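Local structure of ricin B-related lectin (Polyporus squamosus, 3PHZ) at residues A[96-101]-A[109-114]; A[161-166]-A[260-265]; A[248-253]-A[275-280]. The protein probably serves as a carbohydrate-binding lectin, holding beta-D-galactose through its beta-trefoil part and calcium ions at separate sites further along the chain. One frame throughout, in Å; residues are numbered along the deposited sequence.

Interaction 1: residues A[96-101]-A[109-114]; sequences KWIISQ and KSKETG
Trp-97 lies opposite Ser-110 in a non-hydrogen-bonded antiparallel pair and Ile-98 opposite Lys-109 in a hydrogen-bonded one, an instance of how a ladder sends successive residues to opposite faces of a sheet. The second pair is closed by Ile-98 N to Lys-109 O at 2.7 Å and by the return bond from Lys-109 N to Ile-98 O. One step further, Lys-111 N donates to Lys-96 O at 3.0 Å, prolonging the pairing into the turn that follows.

On the face of Trp-97 and Ser-110, the benzo side of the indole does the touching. With chi1 at -58°, CG stands beside the backbone N, and the ring reaches obliquely to the neighbouring strand, CE3 lying 3.5 Å from Ser-110 N and CZ3 3.8 Å from Ser-110 CB. Water 1 sits 3.3 Å above the centre of one indole face; it donates to Lys-96 O, which therefore accepts two bonds, and is 2.7 Å from Ser-110 OG. That hydroxyl also receives weak bonds from the backbone N of Glu-112 and Thr-113, tying the water to the start of the turn.

On the opposite face, Ile-98 is clad by lysine methylenes. Lys-109 runs alongside it and bends at chi3 (82°), which brings CE to 3.7 Å from Ile-98 CD1. Lys-111 slants across the same methyl, its CD 3.8 Å from Ile-98 CD1, before its ammonium goes on to a salt bridge with Glu-56.

Around this beta-trefoil hairpin, the indole NE1 bonds to Met-71 O, and Glu-112 OE1 to ND1 of the galactose-binding His-76. Strand 59-64 pairs with the other edge of strand 97-101, while Leu-73 of strand 70-73 packs against both Trp-97 and Ser-110.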
# COMPACT_ATOMS: atom_id res chain seq x y z
N LYS A 96 22.81 -1.09 -29.71
CA LYS A 96 21.60 -0.91 -30.49
C LYS A 96 21.39 -2.06 -31.47
O LYS A 96 22.35 -2.52 -32.10
CB LYS A 96 21.63 0.41 -31.26
CG LYS A 96 21.62 1.59 -30.28
CD LYS A 96 21.66 2.86 -31.13
CE LYS A 96 21.68 4.08 -30.24
NZ LYS A 96 21.59 5.21 -31.25
N TRP A 97 20.14 -2.50 -31.57
CA TRP A 97 19.82 -3.76 -32.26
C TRP A 97 18.64 -3.55 -33.20
O TRP A 97 17.58 -3.02 -32.80
CB TRP A 97 19.55 -4.89 -31.23
CG TRP A 97 20.67 -5.10 -30.36
CD1 TRP A 97 20.84 -4.55 -29.12
CD2 TRP A 97 21.85 -5.90 -30.61
NE1 TRP A 97 22.01 -4.95 -28.57
CE2 TRP A 97 22.67 -5.78 -29.45
CE3 TRP A 97 22.31 -6.70 -31.70
CZ2 TRP A 97 23.93 -6.43 -29.32
CZ3 TRP A 97 23.59 -7.36 -31.55
CH2 TRP A 97 24.37 -7.20 -30.40
N ILE A 98 18.82 -3.97 -34.45
CA ILE A 98 17.72 -4.00 -35.41
C ILE A 98 16.98 -5.34 -35.28
O ILE A 98 17.54 -6.43 -35.55
CB ILE A 98 18.25 -3.76 -36.85
CG1 ILE A 98 19.02 -2.41 -36.88
CG2 ILE A 98 17.08 -3.81 -37.85
CD1 ILE A 98 19.83 -2.13 -38.18
N ILE A 99 15.72 -5.24 -34.93
CA ILE A 99 14.92 -6.44 -34.69
C ILE A 99 13.86 -6.47 -35.76
O ILE A 99 12.98 -5.62 -35.77
CB ILE A 99 14.30 -6.46 -33.27
CG1 ILE A 99 15.42 -6.43 -32.22
CG2 ILE A 99 13.35 -7.74 -33.14
CD1 ILE A 99 14.92 -6.20 -30.72
N SER A 100 13.97 -7.42 -36.67
CA SER A 100 13.09 -7.38 -37.85
C SER A 100 12.82 -8.78 -38.33
O SER A 100 13.55 -9.68 -37.96
CB SER A 100 13.75 -6.57 -38.98
OG SER A 100 14.97 -7.17 -39.32
N GLN A 101 11.78 -8.96 -39.12
CA GLN A 101 11.47 -10.24 -39.70
C GLN A 101 11.44 -10.13 -41.24
O GLN A 101 11.25 -9.04 -41.77
CB GLN A 101 10.15 -10.81 -39.15
CG GLN A 101 8.89 -9.93 -39.28
CD GLN A 101 8.32 -9.95 -40.68
OE1 GLN A 101 8.11 -11.03 -41.27
NE2 GLN A 101 8.07 -8.77 -41.23
N LYS A 109 20.03 -7.89 -35.20
CA LYS A 109 21.25 -7.51 -35.92
C LYS A 109 21.88 -6.28 -35.27
O LYS A 109 21.14 -5.33 -34.93
CB LYS A 109 20.87 -7.16 -37.37
CG LYS A 109 22.10 -6.79 -38.23
CD LYS A 109 21.67 -6.54 -39.70
CE LYS A 109 21.11 -5.11 -39.92
NZ LYS A 109 20.79 -4.95 -41.37
N SER A 110 23.19 -6.30 -35.07
CA SER A 110 23.91 -5.16 -34.51
C SER A 110 23.77 -3.95 -35.45
O SER A 110 24.04 -4.04 -36.64
CB SER A 110 25.36 -5.46 -34.31
OG SER A 110 26.01 -4.30 -33.75
N LYS A 111 23.33 -2.82 -34.87
CA LYS A 111 23.18 -1.57 -35.62
C LYS A 111 24.58 -1.20 -36.12
O LYS A 111 24.71 -0.72 -37.25
CB LYS A 111 22.60 -0.45 -34.72
CG LYS A 111 22.45 0.94 -35.44
CD LYS A 111 21.39 0.88 -36.50
CE LYS A 111 21.22 2.23 -37.28
NZ LYS A 111 20.20 2.94 -36.54
N GLU A 112 25.61 -1.44 -35.30
CA GLU A 112 26.97 -1.02 -35.64
C GLU A 112 27.64 -1.91 -36.72
O GLU A 112 28.08 -1.41 -37.78
CB GLU A 112 27.86 -0.96 -34.41
CG GLU A 112 29.22 -0.29 -34.69
CD GLU A 112 30.08 -0.11 -33.45
OE1 GLU A 112 29.65 -0.47 -32.34
OE2 GLU A 112 31.22 0.39 -33.57
N THR A 113 27.71 -3.22 -36.47
CA THR A 113 28.46 -4.12 -37.33
C THR A 113 27.68 -4.82 -38.42
O THR A 113 28.31 -5.36 -39.33
CB THR A 113 29.13 -5.25 -36.51
OG1 THR A 113 28.09 -6.04 -35.87
CG2 THR A 113 30.06 -4.67 -35.42
N GLY A 114 26.36 -4.89 -38.28
CA GLY A 114 25.49 -5.70 -39.12
C GLY A 114 25.66 -7.22 -38.89
O GLY A 114 25.13 -8.02 -39.69
O HOH W 1 24.73 -3.80 -31.44

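Interaction 2: residues A[161-166]-A[260-265]; sequences LACPAL and STVTFF
Cys-163 and Val-262 make the sulfur-to-aliphatic part of a contact that is apolar throughout: SG lies 4.0 Å from Val-262 CB and equally close to the CG2 branch. The thiol stands anti to its own amide nitrogen, and this chi1 of 168° sets SG against the valine. A looser aliphatic contact joins Leu-166 CD1 to Val-262 CG1 at 4.4 Å.

The apolar groups on the first side are presented by a tight turn at the end of helix 153-162. Cys-163 is the first residue to leave the helical conformation, and Leu-166 N bonds back to Cys-163 O at 2.9 Å; with Pro-164 and Ala-165 at the corners this is a type I turn. It brings Cys-163, Ala-165 and Leu-166 against one face of strand 261-266, where Val-262 and Phe-264, two residues apart, point the same way.

Aliphatic-to-aromatic contacts converge on the far end of the Phe-264 ring. Leu-166 meets it head-on from the opposite direction, CG lying in the ring plane at the edge, 3.8 Å from CZ, while its CD2 methyl is 3.9 Å from the same atom. Ala-165 CB comes in obliquely, 4.0 Å from Phe-264 CE2. One face of the ring is meanwhile covered from within the strand by Val-262 CG1, 3.7 Å above the plane, and Trp-252 of the adjoining strand 246-255 touches both Val-262 and Phe-264.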
# COMPACT_ATOMS: atom_id res chain seq x y z
N LEU A 161 -12.18 -2.07 -19.84
CA LEU A 161 -13.49 -1.67 -20.43
C LEU A 161 -14.15 -2.89 -21.13
O LEU A 161 -15.39 -3.01 -21.14
CB LEU A 161 -13.26 -0.58 -21.48
CG LEU A 161 -13.08 0.77 -20.78
CD1 LEU A 161 -12.19 1.70 -21.67
CD2 LEU A 161 -14.49 1.41 -20.44
N ALA A 162 -13.34 -3.76 -21.74
CA ALA A 162 -13.85 -4.95 -22.42
C ALA A 162 -14.19 -6.17 -21.51
O ALA A 162 -14.87 -7.13 -21.95
CB ALA A 162 -12.84 -5.35 -23.53
N CYS A 163 -13.74 -6.12 -20.28
CA CYS A 163 -13.79 -7.27 -19.37
C CYS A 163 -15.23 -7.44 -18.93
O CYS A 163 -15.79 -6.53 -18.35
CB CYS A 163 -12.88 -6.99 -18.20
SG CYS A 163 -13.15 -8.20 -16.87
N PRO A 164 -15.85 -8.61 -19.21
CA PRO A 164 -17.26 -8.73 -18.86
C PRO A 164 -17.57 -8.50 -17.36
O PRO A 164 -18.62 -7.99 -17.03
CB PRO A 164 -17.61 -10.18 -19.28
CG PRO A 164 -16.73 -10.40 -20.47
CD PRO A 164 -15.39 -9.74 -20.04
N ALA A 165 -16.65 -8.88 -16.47
CA ALA A 165 -16.82 -8.69 -15.05
C ALA A 165 -16.72 -7.24 -14.60
O ALA A 165 -17.09 -6.92 -13.47
CB ALA A 165 -15.77 -9.55 -14.29
N LEU A 166 -16.23 -6.35 -15.48
CA LEU A 166 -15.99 -4.93 -15.08
C LEU A 166 -16.76 -3.92 -15.99
O LEU A 166 -17.44 -3.04 -15.48
CB LEU A 166 -14.47 -4.61 -15.16
CG LEU A 166 -13.64 -5.36 -14.10
CD1 LEU A 166 -12.15 -5.05 -14.44
CD2 LEU A 166 -14.04 -4.90 -12.71
N SER A 260 -6.14 -10.08 -22.36
CA SER A 260 -7.56 -9.61 -22.17
C SER A 260 -8.24 -10.19 -20.98
O SER A 260 -9.36 -9.75 -20.64
CB SER A 260 -8.40 -9.93 -23.39
OG SER A 260 -7.86 -9.23 -24.47
N THR A 261 -7.65 -11.20 -20.33
CA THR A 261 -8.34 -11.86 -19.20
C THR A 261 -7.89 -11.17 -17.94
O THR A 261 -6.72 -11.20 -17.62
CB THR A 261 -8.03 -13.38 -19.09
OG1 THR A 261 -8.39 -14.03 -20.34
CG2 THR A 261 -8.73 -14.01 -17.90
N VAL A 262 -8.85 -10.56 -17.24
CA VAL A 262 -8.52 -10.03 -15.92
C VAL A 262 -8.72 -11.12 -14.85
O VAL A 262 -9.75 -11.85 -14.84
CB VAL A 262 -9.43 -8.82 -15.55
CG1 VAL A 262 -9.19 -8.31 -14.08
CG2 VAL A 262 -9.20 -7.68 -16.56
N THR A 263 -7.78 -11.14 -13.92
CA THR A 263 -7.87 -12.09 -12.78
C THR A 263 -7.90 -11.29 -11.50
O THR A 263 -7.09 -10.39 -11.32
CB THR A 263 -6.64 -13.00 -12.78
OG1 THR A 263 -6.65 -13.77 -14.00
CG2 THR A 263 -6.65 -13.95 -11.50
N PHE A 264 -8.84 -11.60 -10.62
CA PHE A 264 -8.99 -10.95 -9.36
C PHE A 264 -8.27 -11.77 -8.27
O PHE A 264 -8.22 -12.98 -8.34
CB PHE A 264 -10.47 -10.83 -9.09
CG PHE A 264 -11.15 -9.99 -10.15
CD1 PHE A 264 -11.12 -8.61 -10.05
CD2 PHE A 264 -11.74 -10.60 -11.25
CE1 PHE A 264 -11.72 -7.79 -11.04
CE2 PHE A 264 -12.32 -9.80 -12.27
CZ PHE A 264 -12.34 -8.39 -12.12
N PHE A 265 -7.68 -11.08 -7.30
CA PHE A 265 -6.83 -11.71 -6.31
C PHE A 265 -7.33 -11.26 -4.94
O PHE A 265 -7.56 -10.08 -4.72
CB PHE A 265 -5.36 -11.31 -6.52
CG PHE A 265 -4.41 -11.93 -5.51
CD1 PHE A 265 -4.01 -13.28 -5.65
CD2 PHE A 265 -3.90 -11.19 -4.45
CE1 PHE A 265 -3.12 -13.86 -4.75
CE2 PHE A 265 -3.02 -11.77 -3.53
CZ PHE A 265 -2.61 -13.11 -3.70

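Interaction 3: residues A[248-253]-A[275-280]; sequences HAYNWF and NAWDYK
Tyr-250 and Trp-277, with His-248 and Tyr-279, form an aromatic cluster in which strand 246-255 meets the loop before strand 280-285, illustrating how rings from a strand and a turn can interlock without any direct polar bond between the two segments. The loop earns its shape from an Asx turn, Asn-275 OD1 accepting from Trp-277 N, and from three successive residues, Ala-276 to Asp-278, in left-handed helical conformation. This turn delivers the two loop rings to the strand.

Tyr-250 is the centre of the cluster. Its chi1 of -69° places CG beside the backbone N, and the ring extends between its neighbours. The six-membered ring of Trp-277 lies nearly parallel to it, planes at 15°, yet slid so far that the two barely overlap; they meet closely, CE1 of Tyr-250 being 3.2 Å from Trp-277 CE3. From the opposite face, His-248 CD2 stands 3.2 Å above the Tyr-250 plane, offset toward the rim.

With Tyr-279 the relation changes: Tyr-250 presents its edge to the Tyr-279 face in an offset edge-to-face pair, Tyr-250 CE2 lying 3.6 Å from Tyr-279 CD2. His-248 adds a CH-pi contact, its CB over the Tyr-279 face 3.7 Å from the centroid. CG of His-248 stands anti to the backbone N (chi1 -152°), carrying the imidazole on past the phenol; the two rings meet obliquely, neither stacked nor edge-to-face. Lys-243 makes a cation-pi contact with Tyr-279, and Glu-266 OE2 is hydrogen-bonded to His-248 NE2. On the other imidazole nitrogen, water 2 lies in the ring plane 2.8 Å from His-248 ND1 and reaches Tyr-279 OH only through a weak bond.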
# COMPACT_ATOMS: atom_id res chain seq x y z
N HIS A 248 -16.24 -4.87 -0.59
CA HIS A 248 -15.04 -5.72 -0.54
C HIS A 248 -13.97 -5.04 -1.38
O HIS A 248 -14.31 -4.20 -2.25
CB HIS A 248 -15.30 -7.12 -1.08
CG HIS A 248 -14.38 -8.18 -0.48
ND1 HIS A 248 -14.74 -8.93 0.64
CD2 HIS A 248 -13.13 -8.60 -0.82
CE1 HIS A 248 -13.75 -9.76 0.95
NE2 HIS A 248 -12.75 -9.56 0.10
N ALA A 249 -12.70 -5.33 -1.10
CA ALA A 249 -11.62 -4.84 -1.94
C ALA A 249 -10.76 -6.02 -2.39
O ALA A 249 -10.58 -6.98 -1.62
CB ALA A 249 -10.77 -3.87 -1.19
N TYR A 250 -10.30 -5.93 -3.63
CA TYR A 250 -9.48 -6.96 -4.29
C TYR A 250 -8.31 -6.34 -4.99
O TYR A 250 -8.28 -5.14 -5.27
CB TYR A 250 -10.30 -7.70 -5.36
CG TYR A 250 -11.40 -8.55 -4.78
CD1 TYR A 250 -11.06 -9.71 -4.08
CD2 TYR A 250 -12.75 -8.18 -4.86
CE1 TYR A 250 -12.05 -10.54 -3.51
CE2 TYR A 250 -13.77 -9.03 -4.29
CZ TYR A 250 -13.39 -10.19 -3.62
OH TYR A 250 -14.29 -11.06 -3.00
N ASN A 251 -7.30 -7.17 -5.29
CA ASN A 251 -6.32 -6.74 -6.24
C ASN A 251 -6.69 -7.36 -7.57
O ASN A 251 -7.52 -8.27 -7.63
CB ASN A 251 -4.89 -7.17 -5.80
CG ASN A 251 -4.49 -6.49 -4.51
OD1 ASN A 251 -4.52 -7.13 -3.44
ND2 ASN A 251 -4.15 -5.19 -4.57
N TRP A 252 -6.06 -6.90 -8.63
CA TRP A 252 -6.33 -7.46 -9.96
C TRP A 252 -5.11 -7.40 -10.85
O TRP A 252 -4.21 -6.57 -10.65
CB TRP A 252 -7.60 -6.87 -10.66
CG TRP A 252 -7.54 -5.39 -10.89
CD1 TRP A 252 -8.01 -4.41 -10.04
CD2 TRP A 252 -6.95 -4.72 -12.01
NE1 TRP A 252 -7.73 -3.16 -10.57
CE2 TRP A 252 -7.08 -3.33 -11.78
CE3 TRP A 252 -6.27 -5.16 -13.18
CZ2 TRP A 252 -6.56 -2.35 -12.69
CZ3 TRP A 252 -5.79 -4.19 -14.11
CH2 TRP A 252 -5.93 -2.81 -13.85
N PHE A 253 -5.06 -8.33 -11.81
CA PHE A 253 -3.93 -8.54 -12.70
C PHE A 253 -4.48 -8.94 -14.04
O PHE A 253 -5.71 -9.15 -14.19
CB PHE A 253 -3.11 -9.74 -12.15
CG PHE A 253 -2.49 -9.44 -10.79
CD1 PHE A 253 -1.28 -8.72 -10.71
CD2 PHE A 253 -3.08 -9.90 -9.63
CE1 PHE A 253 -0.70 -8.43 -9.45
CE2 PHE A 253 -2.56 -9.61 -8.39
CZ PHE A 253 -1.35 -8.86 -8.27
N ASN A 275 -14.04 -13.99 -11.69
CA ASN A 275 -15.29 -13.22 -11.63
C ASN A 275 -15.43 -12.34 -10.39
O ASN A 275 -16.51 -11.83 -10.08
CB ASN A 275 -16.47 -14.21 -11.76
CG ASN A 275 -16.70 -15.01 -10.50
OD1 ASN A 275 -15.78 -15.28 -9.72
ND2 ASN A 275 -17.96 -15.38 -10.27
N ALA A 276 -14.31 -12.16 -9.67
CA ALA A 276 -14.26 -11.33 -8.47
C ALA A 276 -15.28 -11.80 -7.44
O ALA A 276 -15.81 -10.99 -6.69
CB ALA A 276 -14.46 -9.81 -8.81
N TRP A 277 -15.53 -13.11 -7.39
CA TRP A 277 -16.43 -13.72 -6.38
C TRP A 277 -17.83 -13.06 -6.47
O TRP A 277 -18.53 -12.90 -5.47
CB TRP A 277 -15.79 -13.63 -4.97
CG TRP A 277 -14.52 -14.53 -4.85
CD1 TRP A 277 -14.49 -15.86 -4.48
CD2 TRP A 277 -13.13 -14.18 -5.16
NE1 TRP A 277 -13.21 -16.35 -4.53
CE2 TRP A 277 -12.35 -15.35 -4.93
CE3 TRP A 277 -12.48 -12.99 -5.57
CZ2 TRP A 277 -10.94 -15.37 -5.10
CZ3 TRP A 277 -11.05 -13.02 -5.79
CH2 TRP A 277 -10.32 -14.20 -5.54
N ASP A 278 -18.17 -12.66 -7.69
CA ASP A 278 -19.46 -12.00 -8.04
C ASP A 278 -19.64 -10.60 -7.45
O ASP A 278 -20.76 -10.09 -7.35
CB ASP A 278 -20.68 -12.91 -7.73
CG ASP A 278 -20.64 -14.20 -8.55
OD1 ASP A 278 -20.39 -14.12 -9.79
OD2 ASP A 278 -20.85 -15.28 -7.96
N TYR A 279 -18.54 -9.99 -7.04
CA TYR A 279 -18.63 -8.60 -6.59
C TYR A 279 -18.67 -7.73 -7.86
O TYR A 279 -18.01 -8.06 -8.86
CB TYR A 279 -17.48 -8.22 -5.65
CG TYR A 279 -17.68 -8.64 -4.19
CD1 TYR A 279 -18.30 -7.78 -3.28
CD2 TYR A 279 -17.27 -9.90 -3.74
CE1 TYR A 279 -18.50 -8.19 -1.92
CE2 TYR A 279 -17.46 -10.31 -2.41
CZ TYR A 279 -18.05 -9.45 -1.51
OH TYR A 279 -18.22 -9.87 -0.21
N LYS A 280 -19.48 -6.67 -7.84
CA LYS A 280 -19.55 -5.78 -8.97
C LYS A 280 -18.71 -4.58 -8.59
O LYS A 280 -19.00 -3.91 -7.60
CB LYS A 280 -20.99 -5.32 -9.24
CG LYS A 280 -21.04 -4.39 -10.44
CD LYS A 280 -22.40 -3.73 -10.55
CE LYS A 280 -23.12 -4.11 -11.84
NZ LYS A 280 -24.61 -4.16 -11.61
O HOH W 2 -16.75 -8.85 2.65

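From the N terminus, interaction 1 comes first and is the most local: it closes the short loop between strands 97-101 and 106-110 within the beta-trefoil. Interaction 2 starts at 161-166, where helix 153-162 ends and its turn begins, and closes a long loop by joining that helix end to strand 261-266. Interaction 3 opens inside this span and closes beyond it, tying strand 246-255 to the loop before strand 280-285, so the two cross rather than nest. They are fused through these neighbouring strands, where Phe-265 N lies 2.8 Å from Asn-251 O, a probable hydrogen bond. Interaction 1 stands apart across the chain's centre, its own centre 38 Å from that of interaction 2.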